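Local coordinates for PUM-HD domain-containing protein (Caenorhabditis elegans, PDB 7CGF) that probably binds 3' untranslated regions of messenger RNAs through its Pumilio homology domain, the part captured here in complex with an RNA strand, at residues Asp13-Tyr18 and Ala41-Gly46; Phe49-Leu54 and Val87-Glu92; Glu76-Ile81 and Pro111-Gln116. The protein carries 2 engineered substitutions. All coordinates share one frame; numbering follows the deposited sequence.

Contact 1: Asp13-Tyr18 and Ala41-Gly46. With nucleotides of chain B.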
loop_
_atom_site.group_PDB
_atom_site.type_symbol
_atom_site.label_atom_id
_atom_site.label_comp_id
_atom_site.label_asym_id
_atom_site.label_seq_id
_atom_site.Cartn_x
_atom_site.Cartn_y
_atom_site.Cartn_z
ATOM N N ASP A 13 7.745 -20.591 39.766
ATOM C CA ASP A 13 6.645 -19.652 39.618
ATOM C C ASP A 13 5.546 -20.261 38.742
ATOM O O ASP A 13 5.672 -21.365 38.201
ATOM C CB ASP A 13 7.153 -18.316 39.067
ATOM C CG ASP A 13 7.574 -18.392 37.605
ATOM O OD1 ASP A 13 7.823 -19.504 37.102
ATOM O OD2 ASP A 13 7.673 -17.328 36.960
ATOM N N LEU A 14 4.442 -19.521 38.611
ATOM C CA LEU A 14 3.277 -20.032 37.893
ATOM C C LEU A 14 3.611 -20.386 36.447
ATOM O O LEU A 14 3.170 -21.422 35.934
ATOM C CB LEU A 14 2.158 -18.993 37.943
ATOM C CG LEU A 14 0.830 -19.372 37.301
ATOM C CD1 LEU A 14 0.249 -20.584 38.002
ATOM C CD2 LEU A 14 -0.121 -18.191 37.348
ATOM N N LEU A 15 4.388 -19.538 35.770
ATOM C CA LEU A 15 4.647 -19.760 34.350
ATOM C C LEU A 15 5.442 -21.042 34.125
ATOM O O LEU A 15 5.110 -21.839 33.244
ATOM C CB LEU A 15 5.377 -18.558 33.747
ATOM C CG LEU A 15 5.781 -18.750 32.286
ATOM C CD1 LEU A 15 4.539 -18.900 31.395
ATOM C CD2 LEU A 15 6.655 -17.591 31.836
ATOM N N THR A 16 6.499 -21.263 34.912
ATOM C CA THR A 16 7.280 -22.484 34.730
ATOM C C THR A 16 6.456 -23.714 35.085
ATOM O O THR A 16 6.530 -24.740 34.397
ATOM C CB THR A 16 8.561 -22.429 35.562
ATOM O OG1 THR A 16 8.230 -22.360 36.954
ATOM C CG2 THR A 16 9.353 -21.210 35.193
ATOM N N ARG A 17 5.648 -23.618 36.143
ATOM C CA ARG A 17 4.716 -24.693 36.469
ATOM C C ARG A 17 3.764 -24.963 35.308
ATOM O O ARG A 17 3.567 -26.115 34.904
ATOM C CB ARG A 17 3.945 -24.338 37.744
ATOM C CG ARG A 17 4.760 -24.460 39.037
ATOM C CD ARG A 17 4.209 -23.547 40.136
ATOM N NE ARG A 17 2.761 -23.677 40.285
ATOM C CZ ARG A 17 1.967 -22.724 40.768
ATOM N NH1 ARG A 17 2.478 -21.559 41.151
ATOM N NH2 ARG A 17 0.662 -22.936 40.868
ATOM N N TYR A 18 3.181 -23.901 34.739
ATOM C CA TYR A 18 2.208 -24.083 33.664
ATOM C C TYR A 18 2.865 -24.620 32.399
ATOM O O TYR A 18 2.284 -25.459 31.700
ATOM C CB TYR A 18 1.481 -22.766 33.377
ATOM C CG TYR A 18 0.587 -22.828 32.157
ATOM C CD1 TYR A 18 -0.663 -23.435 32.219
ATOM C CD2 TYR A 18 0.992 -22.285 30.944
ATOM C CE1 TYR A 18 -1.480 -23.503 31.109
ATOM C CE2 TYR A 18 0.183 -22.344 29.828
ATOM C CZ TYR A 18 -1.051 -22.953 29.914
ATOM O OH TYR A 18 -1.854 -23.017 28.805
ATOM N N ALA A 41 3.184 -12.784 29.274
ATOM C CA ALA A 41 2.950 -12.144 27.979
ATOM C C ALA A 41 4.203 -12.142 27.113
ATOM O O ALA A 41 4.092 -12.132 25.876
ATOM C CB ALA A 41 2.434 -10.718 28.168
ATOM N N LYS A 42 5.392 -12.178 27.729
ATOM C CA LYS A 42 6.641 -12.224 26.970
ATOM C C LYS A 42 7.095 -13.638 26.642
ATOM O O LYS A 42 8.166 -13.807 26.038
ATOM C CB LYS A 42 7.754 -11.485 27.728
ATOM C CG LYS A 42 7.419 -10.034 27.933
ATOM C CD LYS A 42 8.507 -9.266 28.680
ATOM C CE LYS A 42 9.776 -9.156 27.868
ATOM N NZ LYS A 42 10.825 -8.426 28.644
ATOM N N ASP A 43 6.319 -14.644 27.035
ATOM C CA ASP A 43 6.621 -16.047 26.796
ATOM C C ASP A 43 5.749 -16.574 25.666
ATOM O O ASP A 43 4.577 -16.202 25.560
ATOM C CB ASP A 43 6.370 -16.854 28.070
ATOM C CG ASP A 43 6.739 -18.303 27.921
ATOM O OD1 ASP A 43 7.943 -18.615 28.070
ATOM O OD2 ASP A 43 5.828 -19.123 27.673
ATOM N N GLN A 44 6.329 -17.429 24.818
ATOM C CA GLN A 44 5.602 -17.946 23.655
ATOM C C GLN A 44 4.360 -18.713 24.098
ATOM O O GLN A 44 3.252 -18.492 23.582
ATOM C CB GLN A 44 6.548 -18.826 22.828
ATOM C CG GLN A 44 5.917 -19.694 21.757
ATOM C CD GLN A 44 5.520 -18.887 20.573
ATOM O OE1 GLN A 44 6.178 -18.915 19.531
ATOM N NE2 GLN A 44 4.446 -18.119 20.726
ATOM N N VAL A 45 4.522 -19.583 25.094
ATOM C CA VAL A 45 3.404 -20.372 25.600
ATOM C C VAL A 45 2.445 -19.500 26.395
ATOM O O VAL A 45 1.222 -19.603 26.244
ATOM C CB VAL A 45 3.919 -21.540 26.456
ATOM C CG1 VAL A 45 2.745 -22.240 27.129
ATOM C CG2 VAL A 45 4.719 -22.487 25.606
ATOM N N GLY A 46 2.983 -18.658 27.283
ATOM C CA GLY A 46 2.128 -17.830 28.117
ATOM C C GLY A 46 1.319 -16.832 27.313
ATOM O O GLY A 46 0.162 -16.553 27.632
ATOM P P A B 8 6.929 -14.603 12.230
ATOM O OP1 A B 8 8.188 -15.298 11.840
ATOM O OP2 A B 8 5.622 -14.773 11.525
ATOM O "O5'" A B 8 6.625 -15.007 13.730
ATOM C "C5'" A B 8 7.648 -15.021 14.711
ATOM C "C4'" A B 8 7.273 -15.942 15.839
ATOM O "O4'" A B 8 6.060 -15.446 16.483
ATOM C "C3'" A B 8 6.970 -17.381 15.417
ATOM O "O3'" A B 8 7.404 -18.256 16.456
ATOM C "C2'" A B 8 5.448 -17.394 15.367
ATOM O "O2'" A B 8 4.864 -18.679 15.482
ATOM C "C1'" A B 8 5.121 -16.496 16.557
ATOM N N9 A B 8 3.767 -15.929 16.562
ATOM C C8 A B 8 3.079 -15.418 15.500
ATOM N N7 A B 8 1.868 -15.001 15.811
ATOM C C5 A B 8 1.775 -15.237 17.188
ATOM C C6 A B 8 0.763 -15.021 18.132
ATOM N N6 A B 8 -0.429 -14.472 17.872
ATOM N N1 A B 8 1.012 -15.389 19.411
ATOM C C2 A B 8 2.187 -15.943 19.725
ATOM N N3 A B 8 3.208 -16.187 18.919
ATOM C C4 A B 8 2.942 -15.812 17.656
#
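Leu15 and Tyr18 are the two side chains that reach from Asp13-Tyr18 to Asp43, Val45 and Gly46. Asp13 is the N-cap just ahead of the helix that carries them, where OD1 takes the backbone N-H of Thr16 at 3.1 Å from above the carboxylate plane. Leu15 comes next, and both methyls lean on Asp43, CD2 3.8 Å from its CB and CD1 3.9 Å from its OD2; CD1 also lies 4.2 Å from Gly46 CA. A turn further on, CG of Tyr18 stands opposite the backbone N (chi1 173°), which swings the ring across so that CE2 meets Val45 CG1 at 3.7 Å. The carboxylate of Asp43 is busy as well: as N-cap it grips Gly46 N through the anti lone pair of OD2 at 2.9 Å, and the same oxygen forms a salt bridge with Arg19. One residue along, Gln44 leaves this interface and gives its NE2 to N3 of A8 of chain B, 2.9 Å away. The contact thus joins the amino-terminal helix 14-20 to the first turn of helix 44-56, with Phe40 of helix 37-41 packing on both Leu15 and Tyr18.

Contact 2: Phe49-Leu54 and Val87-Glu92. With nucleotides of chain B.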
loop_
_atom_site.group_PDB
_atom_site.type_symbol
_atom_site.label_atom_id
_atom_site.label_comp_id
_atom_site.label_asym_id
_atom_site.label_seq_id
_atom_site.Cartn_x
_atom_site.Cartn_y
_atom_site.Cartn_z
ATOM N N PHE A 49 -1.555 -18.589 25.762
ATOM C CA PHE A 49 -2.590 -18.790 26.775
ATOM C C PHE A 49 -3.425 -17.532 26.987
ATOM O O PHE A 49 -4.659 -17.587 26.974
ATOM C CB PHE A 49 -1.970 -19.234 28.100
ATOM C CG PHE A 49 -2.967 -19.302 29.217
ATOM C CD1 PHE A 49 -3.886 -20.340 29.266
ATOM C CD2 PHE A 49 -3.028 -18.314 30.175
ATOM C CE1 PHE A 49 -4.825 -20.402 30.272
ATOM C CE2 PHE A 49 -3.969 -18.366 31.185
ATOM C CZ PHE A 49 -4.868 -19.416 31.237
ATOM N N ILE A 50 -2.769 -16.388 27.199
ATOM C CA ILE A 50 -3.501 -15.146 27.446
ATOM C C ILE A 50 -4.404 -14.822 26.266
ATOM O O ILE A 50 -5.575 -14.453 26.432
ATOM C CB ILE A 50 -2.531 -13.991 27.726
ATOM C CG1 ILE A 50 -1.784 -14.227 29.047
ATOM C CG2 ILE A 50 -3.298 -12.665 27.752
ATOM C CD1 ILE A 50 -0.612 -13.279 29.229
ATOM N N GLN A 51 -3.862 -14.927 25.054
ATOM C CA GLN A 51 -4.661 -14.593 23.880
ATOM C C GLN A 51 -5.890 -15.483 23.776
ATOM O O GLN A 51 -6.986 -15.006 23.454
ATOM C CB GLN A 51 -3.827 -14.728 22.617
ATOM C CG GLN A 51 -2.744 -13.684 22.482
ATOM C CD GLN A 51 -1.836 -14.012 21.335
ATOM O OE1 GLN A 51 -2.284 -14.084 20.196
ATOM N NE2 GLN A 51 -0.553 -14.262 21.624
ATOM N N GLN A 52 -5.725 -16.779 24.016
ATOM C CA GLN A 52 -6.856 -17.679 23.834
ATOM C C GLN A 52 -7.928 -17.419 24.878
ATOM O O GLN A 52 -9.123 -17.431 24.554
ATOM C CB GLN A 52 -6.403 -19.135 23.871
ATOM C CG GLN A 52 -7.496 -20.120 23.399
ATOM C CD GLN A 52 -8.313 -19.614 22.189
ATOM O OE1 GLN A 52 -9.539 -19.437 22.273
ATOM N NE2 GLN A 52 -7.636 -19.402 21.056
ATOM N N GLU A 53 -7.523 -17.165 26.132
ATOM C CA GLU A 53 -8.498 -16.827 27.167
ATOM C C GLU A 53 -9.212 -15.523 26.850
ATOM O O GLU A 53 -10.427 -15.413 27.040
ATOM C CB GLU A 53 -7.820 -16.731 28.534
ATOM C CG GLU A 53 -7.346 -18.053 29.064
ATOM C CD GLU A 53 -8.491 -19.026 29.246
ATOM O OE1 GLU A 53 -9.489 -18.643 29.896
ATOM O OE2 GLU A 53 -8.398 -20.156 28.719
ATOM N N LEU A 54 -8.477 -14.517 26.374
ATOM C CA LEU A 54 -9.109 -13.244 26.045
ATOM C C LEU A 54 -10.088 -13.392 24.894
ATOM O O LEU A 54 -11.063 -12.632 24.805
ATOM C CB LEU A 54 -8.054 -12.200 25.687
ATOM C CG LEU A 54 -7.268 -11.672 26.884
ATOM C CD1 LEU A 54 -6.176 -10.745 26.383
ATOM C CD2 LEU A 54 -8.212 -10.929 27.811
ATOM N N VAL A 87 -1.195 -6.909 24.029
ATOM C CA VAL A 87 -1.648 -5.525 23.980
ATOM C C VAL A 87 -2.717 -5.348 22.909
ATOM O O VAL A 87 -3.737 -4.680 23.135
ATOM C CB VAL A 87 -0.469 -4.560 23.764
ATOM C CG1 VAL A 87 -0.990 -3.102 23.778
ATOM C CG2 VAL A 87 0.613 -4.790 24.845
ATOM N N GLN A 88 -2.515 -5.954 21.735
ATOM C CA GLN A 88 -3.474 -5.782 20.651
ATOM C C GLN A 88 -4.859 -6.296 21.018
ATOM O O GLN A 88 -5.858 -5.782 20.503
ATOM C CB GLN A 88 -2.986 -6.492 19.402
ATOM C CG GLN A 88 -1.883 -5.763 18.727
ATOM C CD GLN A 88 -1.530 -6.407 17.410
ATOM O OE1 GLN A 88 -2.367 -6.509 16.507
ATOM N NE2 GLN A 88 -0.289 -6.879 17.297
ATOM N N LYS A 89 -4.943 -7.325 21.865
ATOM C CA LYS A 89 -6.252 -7.849 22.242
ATOM C C LYS A 89 -7.135 -6.775 22.860
ATOM O O LYS A 89 -8.363 -6.832 22.724
ATOM C CB LYS A 89 -6.108 -9.009 23.234
ATOM C CG LYS A 89 -5.656 -10.330 22.623
ATOM C CD LYS A 89 -6.632 -10.777 21.555
ATOM C CE LYS A 89 -6.424 -12.232 21.155
ATOM N NZ LYS A 89 -7.340 -12.600 20.014
ATOM N N PHE A 90 -6.546 -5.812 23.558
ATOM C CA PHE A 90 -7.345 -4.791 24.221
ATOM C C PHE A 90 -7.655 -3.591 23.331
ATOM O O PHE A 90 -8.253 -2.617 23.811
ATOM C CB PHE A 90 -6.662 -4.358 25.513
ATOM C CG PHE A 90 -6.776 -5.390 26.592
ATOM C CD1 PHE A 90 -7.978 -5.564 27.259
ATOM C CD2 PHE A 90 -5.721 -6.222 26.883
ATOM C CE1 PHE A 90 -8.102 -6.539 28.248
ATOM C CE2 PHE A 90 -5.835 -7.199 27.857
ATOM C CZ PHE A 90 -7.027 -7.353 28.549
ATOM N N PHE A 91 -7.284 -3.637 22.047
ATOM C CA PHE A 91 -7.781 -2.677 21.074
ATOM C C PHE A 91 -8.847 -3.278 20.170
ATOM O O PHE A 91 -9.313 -2.608 19.243
ATOM C CB PHE A 91 -6.627 -2.124 20.215
ATOM C CG PHE A 91 -5.845 -1.031 20.879
ATOM C CD1 PHE A 91 -6.481 0.104 21.352
ATOM C CD2 PHE A 91 -4.464 -1.119 21.003
ATOM C CE1 PHE A 91 -5.766 1.123 21.951
ATOM C CE2 PHE A 91 -3.733 -0.097 21.593
ATOM C CZ PHE A 91 -4.397 1.027 22.080
ATOM N N GLU A 92 -9.250 -4.518 20.418
ATOM C CA GLU A 92 -10.243 -5.165 19.578
ATOM C C GLU A 92 -11.638 -4.619 19.873
ATOM O O GLU A 92 -11.904 -4.054 20.939
ATOM C CB GLU A 92 -10.250 -6.681 19.790
ATOM C CG GLU A 92 -8.947 -7.414 19.457
ATOM C CD GLU A 92 -8.613 -7.438 17.966
ATOM O OE1 GLU A 92 -9.524 -7.255 17.119
ATOM O OE2 GLU A 92 -7.420 -7.654 17.646
ATOM P P A B 8 6.929 -14.603 12.230
ATOM O OP1 A B 8 8.188 -15.298 11.840
ATOM O OP2 A B 8 5.622 -14.773 11.525
ATOM O "O5'" A B 8 6.625 -15.007 13.730
ATOM C "C5'" A B 8 7.648 -15.021 14.711
ATOM C "C4'" A B 8 7.273 -15.942 15.839
ATOM O "O4'" A B 8 6.060 -15.446 16.483
ATOM C "C3'" A B 8 6.970 -17.381 15.417
ATOM O "O3'" A B 8 7.404 -18.256 16.456
ATOM C "C2'" A B 8 5.448 -17.394 15.367
ATOM O "O2'" A B 8 4.864 -18.679 15.482
ATOM C "C1'" A B 8 5.121 -16.496 16.557
ATOM N N9 A B 8 3.767 -15.929 16.562
ATOM C C8 A B 8 3.079 -15.418 15.500
ATOM N N7 A B 8 1.868 -15.001 15.811
ATOM C C5 A B 8 1.775 -15.237 17.188
ATOM C C6 A B 8 0.763 -15.021 18.132
ATOM N N6 A B 8 -0.429 -14.472 17.872
ATOM N N1 A B 8 1.012 -15.389 19.411
ATOM C C2 A B 8 2.187 -15.943 19.725
ATOM N N3 A B 8 3.208 -16.187 18.919
ATOM C C4 A B 8 2.942 -15.812 17.656
ATOM P P U B 7 7.576 -9.684 8.094
ATOM O OP1 U B 7 8.700 -10.651 7.906
ATOM O OP2 U B 7 6.320 -9.814 7.315
ATOM O "O5'" U B 7 7.121 -9.698 9.608
ATOM C "C5'" U B 7 6.441 -10.815 10.129
ATOM C "C4'" U B 7 6.558 -10.818 11.616
ATOM O "O4'" U B 7 5.698 -9.810 12.177
ATOM C "C3'" U B 7 6.132 -12.101 12.305
ATOM O "O3'" U B 7 7.208 -13.029 12.302
ATOM C "C2'" U B 7 5.741 -11.640 13.719
ATOM O "O2'" U B 7 6.856 -11.772 14.597
ATOM C "C1'" U B 7 5.415 -10.144 13.519
ATOM N N1 U B 7 4.029 -9.711 13.838
ATOM C C2 U B 7 3.797 -9.286 15.125
ATOM O O2 U B 7 4.665 -9.344 15.973
ATOM N N3 U B 7 2.519 -8.845 15.397
ATOM C C4 U B 7 1.482 -8.786 14.493
ATOM O O4 U B 7 0.378 -8.359 14.847
ATOM C C5 U B 7 1.810 -9.217 13.170
ATOM C C6 U B 7 3.042 -9.653 12.886
#
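Two successive base-reading positions of the Pumilio RNA-binding surface are tied together here, with Leu54 and Gln51 packed against Lys89 and Phe90. Segments 49-54 and 87-92 fall in neighbouring predicted Pumilio repeats, whose helices stack side by side in an alpha-helical solenoid. No hydrogen bond crosses between them; the fit is carried mostly by carbon atoms. Leu54 splits its methyls, CD1 lying 3.6 Å from Lys89 CB and CD2 3.8 Å from Phe90 CZ, so that the leucine fills the corner between the lysine stem and the phenyl ring. Lys89 bends at chi2 (-59°), which turns its chain across helix 44-56, at about a right angle to the Gln51 side chain, and sets CE 3.6 Å from the backbone O of Gln51. Phe90 also meets the rings of Phe67 and His98.

Above that packed layer the two glutamines face the RNA, both extended beyond CG. Gln88 gives NE2 to O4 of U7 of chain B at 2.9 Å, while its OE1 takes a bond from Lys125, which helps to fix which end of the amide donates. Gln51 reads the adenine with both ends of its amide, as adenine-recognising Pumilio repeats do, and Ser47 has a hydrogen bond to its NE2. That nitrogen donates to N1 of A8 of chain B at 2.9 Å, and OE1 receives the N6 amino group at 3.0 Å in a nearly straight bond of 175°.

Contact 3: Glu76-Ile81 and Pro111-Gln116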
loop_
_atom_site.group_PDB
_atom_site.type_symbol
_atom_site.label_atom_id
_atom_site.label_comp_id
_atom_site.label_asym_id
_atom_site.label_seq_id
_atom_site.Cartn_x
_atom_site.Cartn_y
_atom_site.Cartn_z
ATOM N N GLU A 76 6.935 -2.183 28.086
ATOM C CA GLU A 76 7.723 -3.388 27.888
ATOM C C GLU A 76 7.050 -4.393 26.955
ATOM O O GLU A 76 7.744 -5.212 26.339
ATOM C CB GLU A 76 8.016 -4.045 29.235
ATOM C CG GLU A 76 9.213 -4.962 29.187
ATOM C CD GLU A 76 9.608 -5.452 30.558
ATOM O OE1 GLU A 76 9.326 -4.732 31.545
ATOM O OE2 GLU A 76 10.192 -6.553 30.645
ATOM N N LEU A 77 5.728 -4.337 26.815
ATOM C CA LEU A 77 5.029 -5.334 26.024
ATOM C C LEU A 77 4.854 -4.925 24.574
ATOM O O LEU A 77 4.758 -5.807 23.708
ATOM C CB LEU A 77 3.644 -5.617 26.616
ATOM C CG LEU A 77 3.635 -6.267 28.008
ATOM C CD1 LEU A 77 2.200 -6.358 28.514
ATOM C CD2 LEU A 77 4.287 -7.641 27.976
ATOM N N VAL A 78 4.770 -3.623 24.271
ATOM C CA VAL A 78 4.311 -3.256 22.927
ATOM C C VAL A 78 5.324 -3.642 21.855
ATOM O O VAL A 78 4.927 -4.002 20.743
ATOM C CB VAL A 78 3.945 -1.763 22.803
ATOM C CG1 VAL A 78 2.654 -1.472 23.554
ATOM C CG2 VAL A 78 5.092 -0.854 23.255
ATOM N N ASP A 79 6.626 -3.545 22.139
ATOM C CA ASP A 79 7.619 -3.995 21.163
ATOM C C ASP A 79 8.227 -5.333 21.547
ATOM O O ASP A 79 9.416 -5.579 21.291
ATOM C CB ASP A 79 8.724 -2.959 20.946
ATOM C CG ASP A 79 9.422 -3.145 19.600
ATOM O OD1 ASP A 79 8.707 -3.465 18.634
ATOM O OD2 ASP A 79 10.671 -3.005 19.496
ATOM N N ASP A 80 7.443 -6.223 22.154
ATOM C CA ASP A 80 7.904 -7.577 22.409
ATOM C C ASP A 80 7.308 -8.545 21.394
ATOM O O ASP A 80 6.128 -8.445 21.035
ATOM C CB ASP A 80 7.536 -8.036 23.816
ATOM C CG ASP A 80 8.056 -9.419 24.102
ATOM O OD1 ASP A 80 9.282 -9.556 24.310
ATOM O OD2 ASP A 80 7.260 -10.366 24.088
ATOM N N ILE A 81 8.136 -9.506 20.980
ATOM C CA ILE A 81 7.801 -10.469 19.929
ATOM C C ILE A 81 6.508 -11.219 20.243
ATOM O O ILE A 81 5.734 -11.541 19.333
ATOM C CB ILE A 81 8.986 -11.437 19.721
ATOM C CG1 ILE A 81 8.682 -12.447 18.603
ATOM C CG2 ILE A 81 9.356 -12.150 21.042
ATOM C CD1 ILE A 81 9.866 -13.349 18.264
ATOM N N PRO A 111 5.768 8.271 19.132
ATOM C CA PRO A 111 6.773 8.649 18.125
ATOM C C PRO A 111 7.928 7.665 18.006
ATOM O O PRO A 111 8.556 7.602 16.941
ATOM C CB PRO A 111 7.239 10.032 18.604
ATOM C CG PRO A 111 6.057 10.583 19.310
ATOM C CD PRO A 111 5.546 9.376 20.081
ATOM N N GLU A 112 8.224 6.887 19.051
ATOM C CA GLU A 112 9.210 5.816 18.952
ATOM C C GLU A 112 8.594 4.512 18.455
ATOM O O GLU A 112 9.189 3.819 17.617
ATOM C CB GLU A 112 9.879 5.584 20.320
ATOM C CG GLU A 112 10.451 6.850 20.960
ATOM C CD GLU A 112 10.678 6.720 22.474
ATOM O OE1 GLU A 112 10.894 5.589 22.975
ATOM O OE2 GLU A 112 10.639 7.759 23.167
ATOM N N TYR A 113 7.409 4.164 18.971
ATOM C CA TYR A 113 6.760 2.904 18.616
ATOM C C TYR A 113 6.498 2.806 17.118
ATOM O O TYR A 113 6.498 1.703 16.558
ATOM C CB TYR A 113 5.434 2.755 19.380
ATOM C CG TYR A 113 5.577 2.670 20.899
ATOM C CD1 TYR A 113 6.726 2.148 21.491
ATOM C CD2 TYR A 113 4.567 3.142 21.726
ATOM C CE1 TYR A 113 6.855 2.085 22.890
ATOM C CE2 TYR A 113 4.685 3.073 23.132
ATOM C CZ TYR A 113 5.824 2.548 23.696
ATOM O OH TYR A 113 5.941 2.506 25.077
ATOM N N ALA A 114 6.280 3.941 16.449
ATOM C CA ALA A 114 5.923 3.872 15.032
ATOM C C ALA A 114 7.022 3.233 14.192
ATOM O O ALA A 114 6.738 2.648 13.134
ATOM C CB ALA A 114 5.586 5.273 14.519
ATOM N N PHE A 115 8.273 3.326 14.640
ATOM C CA PHE A 115 9.423 2.811 13.909
ATOM C C PHE A 115 9.809 1.397 14.299
ATOM O O PHE A 115 10.723 0.828 13.682
ATOM C CB PHE A 115 10.620 3.745 14.123
ATOM C CG PHE A 115 10.397 5.108 13.571
ATOM C CD1 PHE A 115 9.777 6.088 14.325
ATOM C CD2 PHE A 115 10.773 5.394 12.278
ATOM C CE1 PHE A 115 9.538 7.356 13.793
ATOM C CE2 PHE A 115 10.537 6.647 11.744
ATOM C CZ PHE A 115 9.925 7.624 12.489
ATOM N N GLN A 116 9.154 0.819 15.300
ATOM C CA GLN A 116 9.536 -0.485 15.833
ATOM C C GLN A 116 8.697 -1.597 15.218
ATOM O O GLN A 116 7.497 -1.424 14.972
ATOM C CB GLN A 116 9.404 -0.463 17.358
ATOM C CG GLN A 116 10.385 0.540 17.968
ATOM C CD GLN A 116 10.151 0.833 19.434
ATOM O OE1 GLN A 116 9.228 0.310 20.051
ATOM N NE2 GLN A 116 10.982 1.699 19.994
#
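Asp79, Val78 and Gln116 give up most of the surface here, with the ring of Tyr113 as the fourth partner. Val78 sends CG2 over one face of the Tyr113 ring, a CH-pi contact 3.6 Å from the centroid and 21° off the ring normal. That methyl occupies the slot between the backbone N and the carbonyl carbon (chi1 of CG1 is -71°), and from there it approaches Tyr113 CE1 to 3.4 Å. The hydrogen bond of the ring's OH to Asp75 probably limits how far the ring can swing.

Asp79 and Gln116 cross at a slant without bonding. Asp79 OD1 comes within 3.3 Å of Gln116 CB, and Gln116 OE1 stands 3.4 Å from Asp79 CB, the carboxylate and amide planes being 30° apart. Gln116 OE1 also sits in plane at the edge of the Tyr113 ring, so this one oxygen is set between the aspartate and the aromatic edge. The charge of Asp79 is met elsewhere: OD1 accepts from the backbone N-H groups of both Tyr118 and Ala119, at the start of helix 119-129. With an alanine here, those two N-H groups would probably lose their shared acceptor and the flank of Gln116 its cover.

The interface joins Val78 and Asp79, at the close of helix 74-78, to the type I turn Tyr113-Gln116, in successive predicted Pumilio repeats. Its chemistry implies a division of labour: dispersion and CH-pi contact hold the two segments, while the hydrogen bonds of the aspartate and the tyrosine reach past them, fastening each segment to the other's repeat.

How the contacts relate
All three contacts lie toward the amino-terminal end of the solenoid. Contacts 1 and 2 both draw on helix 44-56, their centres 15 Å apart, and they meet where Tyr18 OH lies 3.4 Å from Phe49 CD1. Contact 3, about 17 Å between centres from contact 2 and 21 Å from contact 1, is bound to the latter by the salt bridge of Lys42 NZ with Glu76 OE2 at 2.8 Å. Val87 CG2 packs on Leu77 CB at 3.6 Å, linking contacts 2 and 3 through consecutive helices. A8 of chain B bridges contacts 1 and 2, gripped by Gln44 from one and Gln51 from the other, whereas contact 3 approaches the RNA only to about 4 Å between nearest atoms.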